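Exo beta-1,2-glucooligosaccharide sophorohydrolase (non-reducing end) (Parabacteroides distasonis ATCC 8503, PDB 5Z06) hydrolyses linear beta-1,2-glucan and beta-1,2-glucooligosaccharides of four or more units, releasing sophorose from the non-reducing end as an exo-type enzyme. Local coordinates at residues G64-E69 with L160-A165; T57-P62 with G167-I172; L102-I107 with Y117-N122. All coordinates share one frame; numbering follows the deposited sequence.

Contact 1 of 3, residues G64-E69 with L160-A165. With GOL (glycerol), chain F.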
loop_
_atom_site.group_PDB
_atom_site.type_symbol
_atom_site.label_atom_id
_atom_site.label_comp_id
_atom_site.label_asym_id
_atom_site.label_seq_id
_atom_site.Cartn_x
_atom_site.Cartn_y
_atom_site.Cartn_z
ATOM N N GLY A 64 11.657 -14.578 38.721
ATOM C CA GLY A 64 10.921 -14.601 37.475
ATOM C C GLY A 64 11.589 -13.651 36.517
ATOM O O GLY A 64 12.544 -12.954 36.859
ATOM N N ASP A 65 11.058 -13.595 35.312
ATOM C CA ASP A 65 11.552 -12.656 34.333
ATOM C C ASP A 65 10.419 -12.249 33.421
ATOM O O ASP A 65 9.441 -12.971 33.288
ATOM C CB ASP A 65 12.673 -13.304 33.517
ATOM C CG ASP A 65 13.657 -12.290 32.956
ATOM O OD1 ASP A 65 13.710 -11.116 33.407
ATOM O OD2 ASP A 65 14.389 -12.685 32.041
ATOM N N TRP A 66 10.546 -11.073 32.824
ATOM C CA TRP A 66 9.733 -10.722 31.695
ATOM C C TRP A 66 10.553 -9.982 30.665
ATOM O O TRP A 66 11.599 -9.408 30.964
ATOM C CB TRP A 66 8.480 -9.933 32.118
ATOM C CG TRP A 66 8.699 -8.626 32.798
ATOM C CD1 TRP A 66 8.633 -8.374 34.140
ATOM C CD2 TRP A 66 8.965 -7.368 32.171
ATOM N NE1 TRP A 66 8.849 -7.047 34.387
ATOM C CE2 TRP A 66 9.058 -6.402 33.201
ATOM C CE3 TRP A 66 9.139 -6.968 30.849
ATOM C CZ2 TRP A 66 9.314 -5.055 32.942
ATOM C CZ3 TRP A 66 9.387 -5.640 30.589
ATOM C CH2 TRP A 66 9.487 -4.696 31.630
ATOM N N TYR A 67 10.059 -10.026 29.436
ATOM C CA TYR A 67 10.688 -9.379 28.312
ATOM C C TYR A 67 9.599 -8.720 27.479
ATOM O O TYR A 67 8.523 -9.299 27.262
ATOM C CB TYR A 67 11.430 -10.401 27.471
ATOM C CG TYR A 67 12.075 -9.777 26.263
ATOM C CD1 TYR A 67 13.231 -9.015 26.391
ATOM C CD2 TYR A 67 11.507 -9.920 24.991
ATOM C CE1 TYR A 67 13.808 -8.421 25.286
ATOM C CE2 TYR A 67 12.078 -9.333 23.879
ATOM C CZ TYR A 67 13.218 -8.591 24.028
ATOM O OH TYR A 67 13.775 -8.020 22.933
ATOM N N SER A 68 9.877 -7.515 27.025
ATOM C CA SER A 68 9.058 -6.908 26.025
ATOM C C SER A 68 9.930 -6.233 25.012
ATOM O O SER A 68 11.022 -5.795 25.332
ATOM C CB SER A 68 8.127 -5.883 26.631
ATOM O OG SER A 68 7.201 -5.497 25.656
ATOM N N GLU A 69 9.445 -6.164 23.779
ATOM C CA GLU A 69 10.069 -5.300 22.800
ATOM C C GLU A 69 9.051 -4.688 21.874
ATOM O O GLU A 69 8.019 -5.302 21.575
ATOM C CB GLU A 69 11.114 -6.053 21.995
ATOM C CG GLU A 69 10.574 -7.229 21.220
ATOM C CD GLU A 69 11.625 -7.843 20.319
ATOM O OE1 GLU A 69 11.333 -8.050 19.127
ATOM O OE2 GLU A 69 12.750 -8.112 20.803
ATOM N N LEU A 160 12.707 -4.177 26.510
ATOM C CA LEU A 160 12.404 -3.806 27.880
ATOM C C LEU A 160 12.497 -5.016 28.760
ATOM O O LEU A 160 12.088 -6.115 28.373
ATOM C CB LEU A 160 11.027 -3.178 27.991
ATOM C CG LEU A 160 10.880 -1.897 27.182
ATOM C CD1 LEU A 160 9.415 -1.591 26.921
ATOM C CD2 LEU A 160 11.562 -0.729 27.876
ATOM N N ARG A 161 13.068 -4.793 29.938
ATOM C CA ARG A 161 13.312 -5.834 30.908
ATOM C C ARG A 161 12.986 -5.298 32.286
ATOM O O ARG A 161 12.875 -4.081 32.463
ATOM C CB ARG A 161 14.776 -6.284 30.850
ATOM C CG ARG A 161 15.028 -7.470 29.948
ATOM C CD ARG A 161 16.137 -8.395 30.480
ATOM N NE ARG A 161 16.308 -9.545 29.600
ATOM C CZ ARG A 161 15.448 -10.566 29.487
ATOM N NH1 ARG A 161 14.327 -10.628 30.224
ATOM N NH2 ARG A 161 15.711 -11.549 28.623
ATOM N N PRO A 162 12.833 -6.203 33.268
ATOM C CA PRO A 162 12.531 -5.767 34.625
ATOM C C PRO A 162 13.561 -4.775 35.174
ATOM O O PRO A 162 14.755 -4.841 34.835
ATOM C CB PRO A 162 12.602 -7.075 35.439
ATOM C CG PRO A 162 12.413 -8.159 34.463
ATOM C CD PRO A 162 13.081 -7.658 33.224
ATOM N N GLY A 163 13.084 -3.853 35.993
ATOM C CA GLY A 163 13.947 -3.146 36.907
ATOM C C GLY A 163 14.026 -4.007 38.150
ATOM O O GLY A 163 14.136 -5.238 38.066
ATOM N N THR A 164 13.938 -3.345 39.305
ATOM C CA THR A 164 13.910 -4.025 40.588
ATOM C C THR A 164 12.773 -5.027 40.581
ATOM O O THR A 164 11.630 -4.672 40.329
ATOM C CB THR A 164 13.669 -3.035 41.749
ATOM O OG1 THR A 164 14.561 -1.922 41.630
ATOM C CG2 THR A 164 13.881 -3.710 43.088
ATOM N N ALA A 165 13.100 -6.283 40.859
ATOM C CA ALA A 165 12.095 -7.300 41.097
ATOM C C ALA A 165 11.468 -7.130 42.494
ATOM O O ALA A 165 11.694 -7.928 43.396
ATOM C CB ALA A 165 12.698 -8.684 40.924
HETATM C C1 GOL F . 12.557 -14.064 27.717
HETATM O O1 GOL F . 13.634 -13.131 27.529
HETATM C C2 GOL F . 12.197 -14.358 29.181
HETATM O O2 GOL F . 12.299 -13.181 29.972
HETATM C C3 GOL F . 10.753 -14.815 29.335
HETATM O O3 GOL F . 10.476 -16.069 28.691
#
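Asp-65 opens the contact with a salt bridge to Arg-161, its OD2 lying 2.7 Å from NH1. The carboxylate and guanidinium planes are nearly parallel, 16° apart, but the acid oxygen approaches obliquely, with NH1 the nitrogen that reaches it. A glycerol, probably from the crystallisation liquor, completes this polar cluster: Arg-161 NH2 donates to its O1 over 2.8 Å, NH1 makes a long but nearly straight bond to O2, and O2 in turn bonds weakly to Asp-65 OD2. Trp-66 turns to the other face of the strand. Its CG sits between the backbone N and the carbonyl carbon (chi1 61°), and the indole is thereby laid along the start of 160-165. Pro-162 slides over the five-membered ring in a CH-pi contact, CG standing 3.8 Å from the centroid and 13° off the normal, while the six-membered ring reaches back to Leu-160, whose CB is 3.9 Å from CZ3. The indole NE1 is satisfied by Ser-60 OG. With Tyr-67 the strand returns to the face of Asp-65 and Arg-161, and CD1 of its ring stands 4.1 Å over the centre of the guanidinium. Arg-161 therefore meets acid and glycerol around its nitrogens and an aromatic ring over one face. Ser-68 supplies the backbone register: its N donates to Leu-160 O over 2.9 Å, and Leu-160 N returns a bond to Ser-68 O of 2.6 Å. Ser-68 OG bonds to Gln-24 O on strand 23-28. Here a single hydrogen-bonded antiparallel pair, extended by side chains past the strand end, joins strand 65-71 to the central strand 155-161 of a five-stranded antiparallel sheet in the N-terminal beta region.

Contact 2 of 3, residues T57-P62 with G167-I172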
loop_
_atom_site.group_PDB
_atom_site.type_symbol
_atom_site.label_atom_id
_atom_site.label_comp_id
_atom_site.label_asym_id
_atom_site.label_seq_id
_atom_site.Cartn_x
_atom_site.Cartn_y
_atom_site.Cartn_z
ATOM N N THR A 57 2.239 -3.353 31.345
ATOM C CA THR A 57 1.784 -3.726 32.688
ATOM C C THR A 57 2.510 -4.989 33.049
ATOM O O THR A 57 2.434 -5.995 32.332
ATOM C CB THR A 57 0.263 -3.870 32.778
ATOM O OG1 THR A 57 -0.310 -2.567 32.668
ATOM C CG2 THR A 57 -0.189 -4.494 34.107
ATOM N N TYR A 58 3.249 -4.916 34.150
ATOM C CA TYR A 58 4.143 -5.991 34.530
ATOM C C TYR A 58 4.263 -6.175 36.027
ATOM O O TYR A 58 3.988 -5.271 36.806
ATOM C CB TYR A 58 5.540 -5.754 33.938
ATOM C CG TYR A 58 6.175 -4.471 34.404
ATOM C CD1 TYR A 58 5.915 -3.262 33.744
ATOM C CD2 TYR A 58 7.006 -4.446 35.536
ATOM C CE1 TYR A 58 6.495 -2.071 34.170
ATOM C CE2 TYR A 58 7.591 -3.251 35.984
ATOM C CZ TYR A 58 7.324 -2.072 35.311
ATOM O OH TYR A 58 7.875 -0.887 35.742
ATOM N N VAL A 59 4.714 -7.374 36.384
ATOM C CA VAL A 59 5.148 -7.729 37.715
ATOM C C VAL A 59 6.559 -8.281 37.568
ATOM O O VAL A 59 6.784 -9.293 36.909
ATOM C CB VAL A 59 4.230 -8.788 38.355
ATOM C CG1 VAL A 59 4.711 -9.145 39.757
ATOM C CG2 VAL A 59 2.795 -8.270 38.415
ATOM N N SER A 60 7.504 -7.594 38.178
ATOM C CA SER A 60 8.876 -8.049 38.224
ATOM C C SER A 60 9.005 -8.759 39.564
ATOM O O SER A 60 9.111 -8.107 40.596
ATOM C CB SER A 60 9.823 -6.852 38.124
ATOM O OG SER A 60 9.485 -6.024 37.024
ATOM N N ALA A 61 8.934 -10.089 39.549
ATOM C CA ALA A 61 8.981 -10.880 40.771
ATOM C C ALA A 61 10.340 -11.561 40.913
ATOM O O ALA A 61 10.926 -12.008 39.912
ATOM C CB ALA A 61 7.867 -11.921 40.790
ATOM N N PRO A 62 10.843 -11.661 42.161
ATOM C CA PRO A 62 12.103 -12.357 42.352
ATOM C C PRO A 62 12.001 -13.762 41.811
ATOM O O PRO A 62 10.995 -14.433 42.020
ATOM C CB PRO A 62 12.288 -12.382 43.880
ATOM C CG PRO A 62 11.385 -11.328 44.420
ATOM C CD PRO A 62 10.298 -11.110 43.417
ATOM N N GLY A 167 8.172 -7.273 42.961
ATOM C CA GLY A 167 6.943 -8.076 42.978
ATOM C C GLY A 167 5.621 -7.335 42.864
ATOM O O GLY A 167 4.556 -7.958 42.994
ATOM N N ASN A 168 5.664 -6.022 42.626
ATOM C CA ASN A 168 4.443 -5.232 42.482
ATOM C C ASN A 168 4.034 -5.097 41.027
ATOM O O ASN A 168 4.867 -5.139 40.114
ATOM C CB ASN A 168 4.602 -3.828 43.068
ATOM C CG ASN A 168 5.007 -3.840 44.526
ATOM O OD1 ASN A 168 4.646 -4.736 45.283
ATOM N ND2 ASN A 168 5.812 -2.863 44.908
ATOM N N GLU A 169 2.734 -4.915 40.835
ATOM C CA GLU A 169 2.170 -4.659 39.532
ATOM C C GLU A 169 2.273 -3.188 39.240
ATOM O O GLU A 169 1.842 -2.367 40.047
ATOM C CB GLU A 169 0.719 -5.084 39.468
ATOM C CG GLU A 169 0.187 -5.087 38.041
ATOM C CD GLU A 169 -1.251 -5.502 37.967
ATOM O OE1 GLU A 169 -1.642 -6.416 38.723
ATOM O OE2 GLU A 169 -1.980 -4.916 37.157
ATOM N N TYR A 170 2.849 -2.862 38.089
ATOM C CA TYR A 170 2.915 -1.491 37.615
ATOM C C TYR A 170 2.362 -1.489 36.217
ATOM O O TYR A 170 2.477 -2.464 35.493
ATOM C CB TYR A 170 4.353 -0.968 37.600
ATOM C CG TYR A 170 4.991 -0.969 38.950
ATOM C CD1 TYR A 170 4.619 -0.044 39.907
ATOM C CD2 TYR A 170 5.964 -1.912 39.281
ATOM C CE1 TYR A 170 5.194 -0.047 41.162
ATOM C CE2 TYR A 170 6.548 -1.922 40.535
ATOM C CZ TYR A 170 6.158 -0.989 41.470
ATOM O OH TYR A 170 6.733 -0.982 42.712
ATOM N N THR A 171 1.743 -0.384 35.864
ATOM C CA THR A 171 1.297 -0.146 34.524
ATOM C C THR A 171 1.962 1.146 34.142
ATOM O O THR A 171 1.740 2.182 34.789
ATOM C CB THR A 171 -0.215 0.025 34.444
ATOM O OG1 THR A 171 -0.831 -1.243 34.620
ATOM C CG2 THR A 171 -0.632 0.582 33.095
ATOM N N ILE A 172 2.780 1.084 33.098
ATOM C CA ILE A 172 3.224 2.302 32.439
ATOM C C ILE A 172 2.750 2.262 30.987
ATOM O O ILE A 172 2.533 1.191 30.413
ATOM C CB ILE A 172 4.750 2.531 32.583
ATOM C CG1 ILE A 172 5.548 1.510 31.780
ATOM C CG2 ILE A 172 5.126 2.498 34.072
ATOM C CD1 ILE A 172 7.048 1.669 31.870
#
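Tyr-58 lies across Tyr-170 in an antiparallel hydrogen-bonded pair, with Tyr-58 N to Tyr-170 O at 2.9 Å and Tyr-170 N to Tyr-58 O at 3.0 Å. From CB, the side chain of Tyr-58 takes the crowded position between backbone N and carbonyl carbon (chi1 60°), which brings one ring face over the CB of Tyr-170. CD1 passes near Tyr-170 O; CD2 packs on the indole of Trp-66. Farther out, CE1 presents the ring edge to Ile-172 CG1, and CE2 is 3.9 Å from Tyr-170 CD2. Near the tip, CZ is 3.9 Å from Tyr-170 CB, and the two ring planes meet obliquely at 49°. OH ends the chain in a hydrogen bond to Ala-101 O. Cutting the ring back to an alanine here is likely to leave the Ala-101 carbonyl without its hydroxyl donor and open a gap beside the CB of Tyr-170. The second tyrosine is fixed at its own end, its OH receiving Asn-168 ND2 over 3.0 Å and bonding to Asp-166. On the opposite face of the sheet, Val-59 CG2 packs 3.9 Å from Glu-169 CB. Beyond the strand, Gly-167 N donates to Ser-60 O over 2.7 Å. The pair belongs to the larger, seven-stranded antiparallel sheet: strand 53-59 comes from the calcium site, beginning just after Asn-52, and strand 169-180 leads back to it at Asp-175.

Contact 3 of 3, residues L102-I107 with Y117-N122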
loop_
_atom_site.group_PDB
_atom_site.type_symbol
_atom_site.label_atom_id
_atom_site.label_comp_id
_atom_site.label_asym_id
_atom_site.label_seq_id
_atom_site.Cartn_x
_atom_site.Cartn_y
_atom_site.Cartn_z
ATOM N N LEU A 102 10.859 0.659 37.503
ATOM C CA LEU A 102 10.758 0.939 36.071
ATOM C C LEU A 102 11.659 0.020 35.277
ATOM O O LEU A 102 12.642 -0.502 35.825
ATOM C CB LEU A 102 11.143 2.373 35.736
ATOM C CG LEU A 102 10.240 3.497 36.215
ATOM C CD1 LEU A 102 10.977 4.805 36.004
ATOM C CD2 LEU A 102 8.923 3.476 35.454
ATOM N N PRO A 103 11.333 -0.177 33.982
ATOM C CA PRO A 103 12.079 -1.169 33.225
ATOM C C PRO A 103 13.515 -0.767 32.895
ATOM O O PRO A 103 13.864 0.407 32.902
ATOM C CB PRO A 103 11.250 -1.325 31.945
ATOM C CG PRO A 103 9.912 -0.754 32.266
ATOM C CD PRO A 103 10.199 0.352 33.203
ATOM N N ASN A 104 14.342 -1.767 32.662
ATOM C CA ASN A 104 15.576 -1.564 31.945
ATOM C C ASN A 104 15.249 -1.606 30.456
ATOM O O ASN A 104 14.303 -2.267 30.022
ATOM C CB ASN A 104 16.617 -2.630 32.288
ATOM C CG ASN A 104 17.065 -2.575 33.748
ATOM O OD1 ASN A 104 16.923 -1.556 34.429
ATOM N ND2 ASN A 104 17.594 -3.686 34.232
ATOM N N ILE A 105 16.050 -0.885 29.688
ATOM C CA ILE A 105 15.766 -0.640 28.302
ATOM C C ILE A 105 17.043 -0.779 27.506
ATOM O O ILE A 105 18.097 -0.339 27.940
ATOM C CB ILE A 105 15.099 0.739 28.079
ATOM C CG1 ILE A 105 14.892 1.004 26.591
ATOM C CG2 ILE A 105 15.899 1.869 28.704
ATOM C CD1 ILE A 105 13.876 2.102 26.347
ATOM N N ALA A 106 16.896 -1.375 26.333
ATOM C CA ALA A 106 17.971 -1.719 25.447
ATOM C C ALA A 106 17.432 -1.658 24.033
ATOM O O ALA A 106 16.241 -1.392 23.802
ATOM C CB ALA A 106 18.489 -3.110 25.747
ATOM N N ILE A 107 18.318 -1.860 23.075
ATOM C CA ILE A 107 17.907 -1.930 21.686
ATOM C C ILE A 107 18.327 -3.302 21.215
ATOM O O ILE A 107 19.452 -3.721 21.471
ATOM C CB ILE A 107 18.482 -0.762 20.866
ATOM C CG1 ILE A 107 17.742 0.515 21.280
ATOM C CG2 ILE A 107 18.316 -1.018 19.367
ATOM C CD1 ILE A 107 18.302 1.819 20.748
ATOM N N TYR A 117 21.678 -2.710 28.565
ATOM C CA TYR A 117 20.454 -2.193 29.152
ATOM C C TYR A 117 20.744 -1.005 30.055
ATOM O O TYR A 117 21.687 -1.014 30.831
ATOM C CB TYR A 117 19.742 -3.273 29.970
ATOM C CG TYR A 117 18.956 -4.231 29.124
ATOM C CD1 TYR A 117 19.576 -5.350 28.566
ATOM C CD2 TYR A 117 17.587 -4.018 28.866
ATOM C CE1 TYR A 117 18.866 -6.238 27.776
ATOM C CE2 TYR A 117 16.861 -4.903 28.079
ATOM C CZ TYR A 117 17.514 -6.010 27.529
ATOM O OH TYR A 117 16.848 -6.918 26.751
ATOM N N LEU A 118 19.895 0.006 29.955
ATOM C CA LEU A 118 19.971 1.178 30.778
ATOM C C LEU A 118 18.747 1.181 31.662
ATOM O O LEU A 118 17.702 0.697 31.252
ATOM C CB LEU A 118 19.969 2.418 29.902
ATOM C CG LEU A 118 21.112 2.504 28.894
ATOM C CD1 LEU A 118 20.822 3.635 27.924
ATOM C CD2 LEU A 118 22.445 2.701 29.618
ATOM N N ASN A 119 18.886 1.730 32.867
ATOM C CA ASN A 119 17.776 1.894 33.779
ATOM C C ASN A 119 16.997 3.077 33.260
ATOM O O ASN A 119 17.552 4.151 33.042
ATOM C CB ASN A 119 18.243 2.189 35.215
ATOM C CG ASN A 119 19.221 1.160 35.749
ATOM O OD1 ASN A 119 20.316 1.504 36.195
ATOM N ND2 ASN A 119 18.842 -0.098 35.701
ATOM N N LEU A 120 15.699 2.886 33.078
ATOM C CA LEU A 120 14.860 3.929 32.522
ATOM C C LEU A 120 14.689 5.117 33.466
ATOM O O LEU A 120 14.418 6.236 33.005
ATOM C CB LEU A 120 13.500 3.349 32.101
ATOM C CG LEU A 120 12.519 4.247 31.337
ATOM C CD1 LEU A 120 13.162 4.889 30.119
ATOM C CD2 LEU A 120 11.293 3.446 30.920
ATOM N N ARG A 121 14.859 4.870 34.771
ATOM C CA ARG A 121 14.827 5.908 35.821
ATOM C C ARG A 121 15.814 7.053 35.584
ATOM O O ARG A 121 15.534 8.211 35.923
ATOM C CB ARG A 121 15.116 5.288 37.200
ATOM C CG ARG A 121 16.579 4.899 37.454
ATOM C CD ARG A 121 16.815 4.359 38.854
ATOM N NE ARG A 121 16.338 5.308 39.859
ATOM C CZ ARG A 121 16.395 5.116 41.175
ATOM N NH1 ARG A 121 16.941 4.016 41.690
ATOM N NH2 ARG A 121 15.912 6.053 41.982
ATOM N N ASN A 122 16.961 6.717 34.995
ATOM C CA ASN A 122 18.015 7.691 34.706
ATOM C C ASN A 122 17.669 8.742 33.674
ATOM O O ASN A 122 18.418 9.702 33.535
ATOM C CB ASN A 122 19.274 6.964 34.250
ATOM C CG ASN A 122 19.817 6.066 35.314
ATOM O OD1 ASN A 122 19.580 6.290 36.483
ATOM N ND2 ASN A 122 20.520 5.039 34.919
HETATM O O HOH W 1 14.707 2.084 35.882
#
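Tyr-117 lays its ring over Ala-106, whose CB sits 3.3 Å from the ring centroid and nearly on the normal, a tight and centred CH-pi contact. With chi1 at -80° the tyrosine CG is beside its own backbone N and opposite the carbonyl carbon, which sets one ring face on Ala-106 CB with the ring edge at Asn-104 C and Ile-105 N. On the same side, Asn-104 and Asn-119 extend in the same direction. Asn-119 ND2 donates to Asn-104 OD1 over 2.7 Å; the acceptor lies close to the plane of the donor amide, yet the donor stands 42° out of the acceptor's carbonyl plane. Ile-105 and Leu-118 form the hydrogen-bonded pair between them, with Ile-105 N to Leu-118 O at 2.8 Å and Leu-118 N to Ile-105 O at 2.7 Å. Next along, Leu-120 N donates to Pro-103 O over 3.1 Å. The leucine, its CG swung away from the backbone N (chi1 -173°), runs alongside the proline, with CD2 4.0 Å from Pro-103 CD, and its CD1 is 4.3 Å from Ile-105 CG2. A water accepts from Arg-121 N and bonds weakly to Leu-102 O. The hairpin so formed puts strand 118-119 at one edge of the five-stranded sheet, with strand 155-161 on the far side of 104-109, while Ile-105 and Leu-120 pack against strands 86-93 and 132-138 of the second sheet.

In the fold
From the N terminus, the chain enters contact 2 through residues 57-62 and, almost at once, contact 1 through 64-69. It then runs to the hairpin of contact 3, which closes the shortest loop, between 102-107 and 117-122. Returning, residues 160-165 close contact 1 around that hairpin, and 167-172 close contact 2 around both; the three nest without crossing. Contacts 1 and 3 belong to one sheet, joined where Arg-161 O meets Asn-104 N, whereas contact 2 lies in the seven-stranded sheet. The indole of contact 1 packs on contact 2, and Tyr-58 and Ile-172 also reach Pro-103 of contact 3, consistent with a beta-sandwich-like N-terminal region.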